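Local coordinates for protein L-iditol 2-dehydrogenase (Clostridium scindens, PDB 4OH1) that probably oxidises L-iditol and related polyols with NAD+ as a zinc-containing dehydrogenase of the alcohol dehydrogenase family, at residues A255-G258 with L259-A263; E212-E216 with N217-Y221. All coordinates share one frame; numbering follows the deposited sequence.

Contact 1: A255-G258 with L259-A263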
# COMPACT_ATOMS: atom_id res chain seq x y z
N ALA A 255 -14.06 18.82 14.38
CA ALA A 255 -14.12 17.46 13.90
C ALA A 255 -15.25 17.20 12.97
O ALA A 255 -15.09 16.52 11.96
CB ALA A 255 -14.18 16.50 15.10
N LYS A 256 -16.43 17.67 13.32
CA LYS A 256 -17.57 17.55 12.44
C LYS A 256 -17.36 18.34 11.14
O LYS A 256 -17.71 17.88 10.05
CB LYS A 256 -18.84 18.04 13.13
CG LYS A 256 -20.06 17.85 12.28
CD LYS A 256 -21.28 18.65 12.81
CE LYS A 256 -22.39 18.62 11.81
NZ LYS A 256 -23.49 19.35 12.24
N LEU A 257 -16.82 19.54 11.24
CA LEU A 257 -16.58 20.33 10.03
C LEU A 257 -15.56 19.61 9.08
O LEU A 257 -15.74 19.50 7.86
CB LEU A 257 -16.06 21.71 10.43
CG LEU A 257 -15.60 22.61 9.28
CD1 LEU A 257 -16.68 22.86 8.29
CD2 LEU A 257 -15.03 23.91 9.84
N GLY A 258 -14.53 19.07 9.68
CA GLY A 258 -13.61 18.21 8.96
C GLY A 258 -14.28 17.13 8.14
O GLY A 258 -13.98 16.96 6.96
N LEU A 259 -15.18 16.39 8.76
CA LEU A 259 -15.85 15.30 8.04
C LEU A 259 -16.66 15.86 6.88
O LEU A 259 -16.70 15.29 5.77
CB LEU A 259 -16.75 14.51 9.00
CG LEU A 259 -17.42 13.25 8.48
CD1 LEU A 259 -16.42 12.21 8.05
CD2 LEU A 259 -18.32 12.68 9.60
N GLN A 260 -17.30 17.00 7.09
CA GLN A 260 -18.08 17.60 6.02
C GLN A 260 -17.30 18.05 4.81
O GLN A 260 -17.78 17.97 3.70
CB GLN A 260 -18.82 18.80 6.56
CG GLN A 260 -19.90 18.40 7.50
CD GLN A 260 -20.75 19.57 7.92
OE1 GLN A 260 -20.25 20.71 8.09
NE2 GLN A 260 -22.05 19.32 8.08
N LEU A 261 -16.09 18.53 5.07
CA LEU A 261 -15.11 18.95 4.05
C LEU A 261 -14.50 17.82 3.26
O LEU A 261 -13.99 18.01 2.17
CB LEU A 261 -13.96 19.70 4.73
CG LEU A 261 -14.26 21.06 5.31
CD1 LEU A 261 -13.11 21.48 6.18
CD2 LEU A 261 -14.54 22.09 4.26
N LEU A 262 -14.56 16.64 3.80
CA LEU A 262 -13.89 15.53 3.23
C LEU A 262 -14.51 15.06 1.88
O LEU A 262 -15.69 14.83 1.78
CB LEU A 262 -13.88 14.39 4.27
CG LEU A 262 -12.91 13.25 3.89
CD1 LEU A 262 -11.47 13.67 3.96
CD2 LEU A 262 -13.17 12.07 4.82
N ALA A 263 -13.68 14.94 0.87
CA ALA A 263 -14.11 14.44 -0.44
C ALA A 263 -14.50 12.99 -0.42
O ALA A 263 -14.17 12.25 0.51
CB ALA A 263 -13.02 14.63 -1.43

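Contact 2: E212-E216 with N217-Y221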
# COMPACT_ATOMS: atom_id res chain seq x y z
N GLU A 212 -2.81 34.17 9.85
CA GLU A 212 -1.69 34.77 9.14
C GLU A 212 -0.44 33.87 9.20
O GLU A 212 0.34 33.75 8.26
CB GLU A 212 -1.36 36.12 9.70
CG GLU A 212 -1.09 37.15 8.64
CD GLU A 212 -0.57 38.48 9.23
OE1 GLU A 212 -1.41 39.33 9.65
OE2 GLU A 212 0.67 38.68 9.27
N LEU A 213 -0.27 33.21 10.32
CA LEU A 213 0.89 32.37 10.49
C LEU A 213 0.81 31.14 9.55
O LEU A 213 1.78 30.75 8.99
CB LEU A 213 1.01 31.95 11.96
CG LEU A 213 2.24 31.14 12.35
CD1 LEU A 213 3.50 31.95 12.10
CD2 LEU A 213 2.15 30.74 13.82
N ALA A 214 -0.36 30.56 9.40
CA ALA A 214 -0.57 29.52 8.43
C ALA A 214 -0.14 29.92 7.03
O ALA A 214 0.54 29.14 6.31
CB ALA A 214 -1.98 29.12 8.41
N LEU A 215 -0.51 31.12 6.61
CA LEU A 215 -0.10 31.58 5.27
C LEU A 215 1.41 31.73 5.23
O LEU A 215 2.04 31.31 4.27
CB LEU A 215 -0.78 32.88 4.87
CG LEU A 215 -2.30 32.72 4.75
CD1 LEU A 215 -2.92 34.08 4.58
CD2 LEU A 215 -2.73 31.80 3.55
N GLU A 216 2.02 32.26 6.29
CA GLU A 216 3.48 32.34 6.32
C GLU A 216 4.18 30.98 6.28
O GLU A 216 5.31 30.89 5.88
CB GLU A 216 3.97 33.07 7.55
CG GLU A 216 4.15 34.53 7.33
CD GLU A 216 3.76 35.34 8.57
OE1 GLU A 216 3.99 34.86 9.71
OE2 GLU A 216 3.21 36.45 8.39
N ASN A 217 3.54 29.95 6.77
CA ASN A 217 4.15 28.62 6.72
C ASN A 217 3.94 27.88 5.39
O ASN A 217 4.43 26.79 5.24
CB ASN A 217 3.66 27.74 7.89
CG ASN A 217 4.46 27.97 9.14
OD1 ASN A 217 5.43 27.29 9.39
ND2 ASN A 217 4.11 29.00 9.87
N GLY A 218 3.19 28.47 4.45
CA GLY A 218 2.95 27.85 3.14
C GLY A 218 1.53 27.45 2.81
O GLY A 218 1.31 26.85 1.79
N ALA A 219 0.55 27.80 3.63
CA ALA A 219 -0.80 27.42 3.32
C ALA A 219 -1.26 28.27 2.17
O ALA A 219 -0.91 29.42 2.10
CB ALA A 219 -1.67 27.67 4.47
N ASP A 220 -2.10 27.73 1.32
CA ASP A 220 -2.72 28.52 0.26
C ASP A 220 -3.85 29.38 0.80
O ASP A 220 -4.00 30.53 0.41
CB ASP A 220 -3.25 27.59 -0.88
CG ASP A 220 -2.16 26.72 -1.47
OD1 ASP A 220 -1.32 27.26 -2.16
OD2 ASP A 220 -2.09 25.50 -1.21
N TYR A 221 -4.67 28.83 1.68
CA TYR A 221 -5.77 29.58 2.23
C TYR A 221 -5.81 29.35 3.73
O TYR A 221 -5.40 28.30 4.24
CB TYR A 221 -7.09 29.12 1.61
CG TYR A 221 -7.09 29.21 0.12
CD1 TYR A 221 -7.12 30.44 -0.51
CD2 TYR A 221 -6.99 28.08 -0.66
CE1 TYR A 221 -7.10 30.55 -1.86
CE2 TYR A 221 -6.95 28.18 -2.05
CZ TYR A 221 -7.01 29.43 -2.62
OH TYR A 221 -6.96 29.58 -3.96

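Contact 1: A255-G258 with L259-A263
A255 O takes two hydrogen bonds, from L259 N (3.2 Å) and from the Y270 hydroxyl, which also ties the last stretch of helix 252-261 to strand 266-270. The next bonds along the helix are Q260 N to K256 O, 3.1 Å, and L261 N to L257 O, 3.0 Å; all three backbone bonds have N-H...O angles close to 157°. The L257 carbonyl is covered by hydrocarbon as well: L261 CG sits 3.3 Å from L257 O, because its chi1 of -69° sets CG beside the backbone N. L261 CD1 then meets L257 CG at 4.1 Å, the two leucines approaching at a slant. Both face helix 230-238, L257 against V230 and A231, L261 against A234. This is a helix of the Rossmann-type nucleotide-binding fold, connecting parallel strands 242-247 and 266-270. G258 lies on its buried side, while L259 packs on Y270. Along the solvent-facing side Q260 runs extended beside the preceding turn, its CG 3.4 Å from K256 O and its NE2 3.8 Å from K256 CE. K256 is extended too, and its nearest atom to the amide is CE, not NZ. The helix ends as L262 departs from helical backbone angles; its buried side chain packs on V245 and A268, and L259 O accepts hydrogen bonds from L262 N, at 3.2 Å, and from K293 NZ.

Contact 2: E212-E216 with N217-Y221
L213 O is gripped twice by N217, by the backbone N at 2.9 Å and by the side-chain ND2 at 3.0 Å. The ND2 hydrogen bond is almost straight (N-H...O 174°) and L213 O lies in the amide plane of N217, although ND2 stands above the plane of the carbonyl. Helix 208-216 closes here in a Schellman motif: A219 N returns to A214 O at 3.0 Å and G218 N to L215 O at 3.1 Å. G218 makes the reversal at a phi of 115°, where a CB would jam against the preceding carbonyl oxygen. The turn leads into strand 221-224, within this chain the outermost strand of the parallel sheet of the Rossmann-type domain. Further partners hold the buried N217 amide at both ends, OD1 taking a hydrogen bond from Q191 NE2 and ND2 giving one to K319 O, which together should fix its flip. Beyond the turn, D220 OD2 accepts from I201 N and forms a salt bridge with R314 of the third subunit. L213 runs alongside N217, pointing the same way, with CD1 3.7 Å from ND2, and M187 of helix 184-194 touches both side chains. On the inner side A214 CB and A219 CB meet at 4.2 Å, each also packed on V203 of strand 200-205. A219 CB leans still closer to the A214 carbonyl. L215 occupies a more exposed position: with CG beside the backbone N (chi1 -64°), its CD2 methyl lies against the outgoing chain, 3.3 Å from A219 O and 3.6 Å from D220 O.

In the fold
Both contacts are C-terminal ends of helices in the same Rossmann-type domain, with centres about 20 Å apart and nearest atoms about 10 Å apart, so they do not touch. Contact 1 belongs to the connection between strands 242-247 and 266-270, contact 2 to the one between 200-205 and 221-224, the outermost strand within this chain. Contact 1 is the more buried, with leucines turned to the sheet and to helix 230-238 and a polar K256–Q260 flank outside. Contact 2 is only partly buried and relies more on polar groups, with a glycine turn and a buried asparagine amide. Each also meets a different neighbouring subunit, contact 1 by apolar packing on L284 and contact 2 by a salt bridge.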